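Local atomic coordinates of thermosome subunit (Methanococcoides burtonii, PDB entry 3AQ1), a protein that probably acts as an ATP-dependent group II chaperonin subunit, binding unfolded proteins and coupling ATP hydrolysis to their folding. Residues Asn150-Lys155 against Asp168-Asp173; Gly159-Ser164 against Val325-Gly330. All blocks are in the same frame, centred on the assembly; numbering follows the deposited sequence.

Interaction 1: residues Asn150-Lys155 against Asp168-Asp173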
# COMPACT_ATOMS: atom_id res chain seq x y z
N ASN A 150 1.71 -0.27 -10.21
CA ASN A 150 3.09 -0.32 -10.64
C ASN A 150 3.88 -1.55 -10.18
O ASN A 150 5.00 -1.77 -10.64
CB ASN A 150 3.81 0.95 -10.22
CG ASN A 150 3.51 2.12 -11.14
OD1 ASN A 150 3.22 1.92 -12.32
ND2 ASN A 150 3.59 3.33 -10.61
N ILE A 151 3.33 -2.35 -9.27
CA ILE A 151 3.98 -3.61 -8.94
C ILE A 151 3.07 -4.82 -9.10
O ILE A 151 1.98 -4.87 -8.57
CB ILE A 151 4.63 -3.58 -7.55
CG1 ILE A 151 5.72 -2.51 -7.54
CG2 ILE A 151 5.20 -4.94 -7.19
CD1 ILE A 151 6.49 -2.41 -6.26
N LYS A 152 3.53 -5.78 -9.88
CA LYS A 152 2.84 -7.05 -9.99
C LYS A 152 3.72 -8.15 -9.40
O LYS A 152 4.92 -8.22 -9.70
CB LYS A 152 2.50 -7.38 -11.45
CG LYS A 152 2.07 -8.83 -11.61
CD LYS A 152 1.87 -9.24 -13.05
CE LYS A 152 1.68 -10.74 -13.12
NZ LYS A 152 0.92 -11.15 -14.32
N ILE A 153 3.15 -9.00 -8.56
CA ILE A 153 3.90 -10.12 -8.04
C ILE A 153 3.47 -11.37 -8.75
O ILE A 153 2.29 -11.67 -8.84
CB ILE A 153 3.72 -10.28 -6.52
CG1 ILE A 153 3.96 -8.95 -5.81
CG2 ILE A 153 4.69 -11.29 -6.02
CD1 ILE A 153 4.11 -9.05 -4.30
N GLU A 154 4.43 -12.07 -9.31
CA GLU A 154 4.19 -13.32 -10.03
C GLU A 154 5.04 -14.35 -9.31
O GLU A 154 6.28 -14.25 -9.30
CB GLU A 154 4.59 -13.20 -11.50
CG GLU A 154 4.42 -14.47 -12.30
CD GLU A 154 2.97 -14.74 -12.62
OE1 GLU A 154 2.21 -13.75 -12.68
OE2 GLU A 154 2.59 -15.92 -12.80
N LYS A 155 4.40 -15.32 -8.68
CA LYS A 155 5.16 -16.23 -7.84
C LYS A 155 5.68 -17.44 -8.61
O LYS A 155 4.93 -18.17 -9.25
CB LYS A 155 4.39 -16.62 -6.57
CG LYS A 155 3.01 -17.17 -6.80
CD LYS A 155 2.06 -16.80 -5.67
CE LYS A 155 0.68 -17.39 -5.95
NZ LYS A 155 -0.35 -16.87 -5.02
N ASP A 168 11.82 -5.08 -15.41
CA ASP A 168 11.41 -3.72 -15.74
C ASP A 168 10.41 -3.72 -16.86
O ASP A 168 10.73 -3.40 -17.99
CB ASP A 168 12.62 -2.84 -16.07
CG ASP A 168 13.30 -2.30 -14.83
OD1 ASP A 168 12.61 -1.68 -13.98
OD2 ASP A 168 14.53 -2.49 -14.69
N GLY A 169 9.19 -4.08 -16.51
CA GLY A 169 8.10 -4.20 -17.44
C GLY A 169 6.97 -4.97 -16.79
O GLY A 169 6.61 -4.70 -15.65
N LEU A 170 6.43 -5.96 -17.50
CA LEU A 170 5.26 -6.72 -17.07
C LEU A 170 5.39 -8.15 -17.58
O LEU A 170 5.57 -8.35 -18.76
CB LEU A 170 4.00 -6.09 -17.66
CG LEU A 170 2.68 -6.76 -17.30
CD1 LEU A 170 2.45 -6.62 -15.81
CD2 LEU A 170 1.52 -6.14 -18.07
N VAL A 171 5.30 -9.13 -16.68
CA VAL A 171 5.40 -10.54 -17.06
C VAL A 171 4.05 -11.27 -16.96
O VAL A 171 3.38 -11.16 -15.95
CB VAL A 171 6.44 -11.26 -16.18
CG1 VAL A 171 6.46 -12.74 -16.51
CG2 VAL A 171 7.83 -10.65 -16.39
N ILE A 172 3.64 -11.97 -18.01
CA ILE A 172 2.33 -12.63 -18.07
C ILE A 172 2.57 -14.11 -18.19
O ILE A 172 3.27 -14.55 -19.10
CB ILE A 172 1.53 -12.25 -19.36
CG1 ILE A 172 1.39 -10.75 -19.53
CG2 ILE A 172 0.14 -12.90 -19.37
CD1 ILE A 172 0.84 -10.10 -18.32
N ASP A 173 1.99 -14.89 -17.29
CA ASP A 173 2.14 -16.34 -17.35
C ASP A 173 1.24 -16.93 -18.45
O ASP A 173 0.25 -17.61 -18.16
CB ASP A 173 1.81 -16.97 -16.01
CG ASP A 173 2.23 -18.41 -15.94
OD1 ASP A 173 3.12 -18.78 -16.73
OD2 ASP A 173 1.68 -19.16 -15.10
O HOH W 1 0.20 -13.80 -15.20
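K152 lays its aliphatic chain across the end of L170, with CD of K152 3.8 Å from CD1 of L170 and the two side chains crossing at about a right angle. The contact joins two sheets: K152 and E154 lie on strand 151-157 of a three-stranded mixed sheet, whereas strand 169-172 pairs antiparallel with strand 310-317 in a larger one. In the group II chaperonin fold this is consistent with the junction between the intermediate and apical domains. The axes of strands 151-155 and 169-172 approach to 8.2 Å at an angle of 33°, and the gap between them is bridged by side chains and a water. With CG anti to the backbone N (chi1 167°) and an extended chain beyond it, K152 reaches the neighbouring backbone. K152 NZ donates to V171 O at 3.0 Å, lying in the carbonyl plane with a C=O...N angle of 157°. K152 NZ also forms salt bridges with E154 OE1, at 3.3 Å, and with D271 of helix 269-279, so two carboxylates probably stabilise its charge in a largely buried setting. That helix also packs on L170 and I172. E154 bends at chi2, bringing its carboxylate beside K152. E154 OE2 faces D173, 4.1 Å from D173 OD2, an approach of like charges that K152 probably helps to offset. A water completes the bridge: it accepts from K152 NZ at 2.9 Å and from D173 N, and donates to E154 OE1 at 3.2 Å.

Interaction 2: residues Gly159-Ser164 against Val325-Gly330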
# COMPACT_ATOMS: atom_id res chain seq x y z
N GLY A 159 13.66 -22.75 -5.85
CA GLY A 159 14.86 -21.96 -5.62
C GLY A 159 14.84 -21.21 -4.31
O GLY A 159 14.18 -21.61 -3.35
N SER A 160 15.58 -20.11 -4.27
CA SER A 160 15.72 -19.27 -3.08
C SER A 160 15.10 -17.90 -3.34
O SER A 160 14.95 -17.48 -4.49
CB SER A 160 17.21 -19.15 -2.72
OG SER A 160 17.55 -17.92 -2.07
N ILE A 161 14.73 -17.20 -2.28
CA ILE A 161 14.21 -15.86 -2.43
C ILE A 161 15.27 -14.98 -3.10
O ILE A 161 14.97 -13.91 -3.62
CB ILE A 161 13.86 -15.27 -1.08
CG1 ILE A 161 13.09 -13.97 -1.23
CG2 ILE A 161 15.11 -15.06 -0.26
CD1 ILE A 161 12.68 -13.41 0.09
N ASP A 162 16.51 -15.45 -3.07
CA ASP A 162 17.63 -14.72 -3.67
C ASP A 162 17.58 -14.75 -5.21
O ASP A 162 18.17 -13.91 -5.88
CB ASP A 162 18.97 -15.29 -3.18
CG ASP A 162 19.35 -14.80 -1.79
OD1 ASP A 162 19.10 -13.61 -1.47
OD2 ASP A 162 19.92 -15.61 -1.02
N ASP A 163 16.88 -15.74 -5.75
CA ASP A 163 16.72 -15.88 -7.18
C ASP A 163 15.54 -15.03 -7.65
O ASP A 163 15.15 -15.10 -8.81
CB ASP A 163 16.45 -17.34 -7.57
CG ASP A 163 17.54 -18.28 -7.11
OD1 ASP A 163 18.71 -17.86 -7.04
OD2 ASP A 163 17.21 -19.46 -6.84
N SER A 164 14.94 -14.26 -6.76
CA SER A 164 13.84 -13.40 -7.19
C SER A 164 14.34 -12.31 -8.15
O SER A 164 15.44 -11.80 -8.00
CB SER A 164 13.10 -12.81 -5.98
OG SER A 164 12.33 -13.83 -5.34
N VAL A 325 7.80 -8.35 -9.92
CA VAL A 325 8.68 -9.17 -9.11
C VAL A 325 8.39 -10.62 -9.44
O VAL A 325 7.29 -11.10 -9.15
CB VAL A 325 8.40 -9.00 -7.60
CG1 VAL A 325 9.34 -9.87 -6.81
CG2 VAL A 325 8.53 -7.54 -7.16
N LEU A 326 9.34 -11.32 -10.05
CA LEU A 326 9.25 -12.77 -10.09
C LEU A 326 9.77 -13.28 -8.75
O LEU A 326 10.98 -13.33 -8.52
CB LEU A 326 10.07 -13.34 -11.24
CG LEU A 326 9.66 -12.86 -12.62
CD1 LEU A 326 10.52 -13.51 -13.67
CD2 LEU A 326 8.20 -13.18 -12.85
N LEU A 327 8.85 -13.62 -7.86
CA LEU A 327 9.19 -14.05 -6.50
C LEU A 327 9.48 -15.55 -6.42
O LEU A 327 8.63 -16.37 -6.78
CB LEU A 327 8.04 -13.71 -5.55
CG LEU A 327 8.22 -14.00 -4.06
CD1 LEU A 327 9.43 -13.26 -3.54
CD2 LEU A 327 6.96 -13.58 -3.31
N HIS A 328 10.68 -15.90 -5.96
CA HIS A 328 11.05 -17.30 -5.76
C HIS A 328 11.09 -17.73 -4.28
O HIS A 328 11.44 -16.95 -3.40
CB HIS A 328 12.40 -17.59 -6.40
CG HIS A 328 12.36 -17.65 -7.89
ND1 HIS A 328 12.61 -16.55 -8.68
CD2 HIS A 328 12.09 -18.66 -8.74
CE1 HIS A 328 12.49 -16.89 -9.96
NE2 HIS A 328 12.17 -18.16 -10.02
N GLY A 329 10.74 -18.99 -4.03
CA GLY A 329 10.81 -19.59 -2.70
C GLY A 329 11.16 -21.06 -2.81
O GLY A 329 11.16 -21.61 -3.91
N GLY A 330 11.46 -21.72 -1.69
CA GLY A 330 11.82 -23.12 -1.73
C GLY A 330 10.76 -24.00 -2.37
O GLY A 330 11.06 -24.85 -3.22
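L326 turns its carbonyl O to S164, with L326 O 3.2 Å from S164 CA in a CA-H...O contact. Here loop 159-164 runs into strand 165-167, an outermost strand of the three-stranded sheet within this chain, antiparallel to strand 323-329. L327 follows, and L327 CD1 comes to 3.5 Å from S164 OG and more loosely meets I161 CG1, while L127 of helix 121-132 touches both L327 and S164. H328 carries the main polar link: H328 N donates to S164 OG at 2.7 Å, nearly straight at 173°. With OG anti to its own carbonyl carbon (chi1 -72°), S164 points its hydroxyl at the strand's backbone, and it also donates weakly to I161 O. The imidazole of H328 has S164 CA at its edge, in the ring plane, and H328 ND1 is 2.9 Å from D163 O. D163 itself is held by its OD2, which accepts from S160 N at 3.1 Å from above the carboxylate plane. H328 O lies 3.1 Å from I161 CA, a CA-H...O contact. Beyond G329, G330 CA makes another with G159 O at 3.2 Å. The chemistry suggests that the S164 hydroxyl, as side-chain acceptor for H328 N, takes over where backbone pairing of L326 with E165 ends.

Overall arrangement
Interactions 1 and 2 lie about 14 Å apart, centre to centre, and both reach one small sheet in which strands 151-157 and 323-329 run parallel as neighbours. Probable hydrogen bonds couple them directly, K152 O to V325 N at 2.9 Å and E154 O to L327 N at 3.0 Å. Packing adds to this, with E154 CB 3.8 Å from L326 CD2. Strand 323-329 therefore links the contacts: strand 151-157 forms one edge and 159-164 leads into the opposite edge strand, 165-167. Interaction 1 ties this sheet to strand 169-172, probably at the apical domain boundary, whereas interaction 2 fastens the loop between its two outer strands.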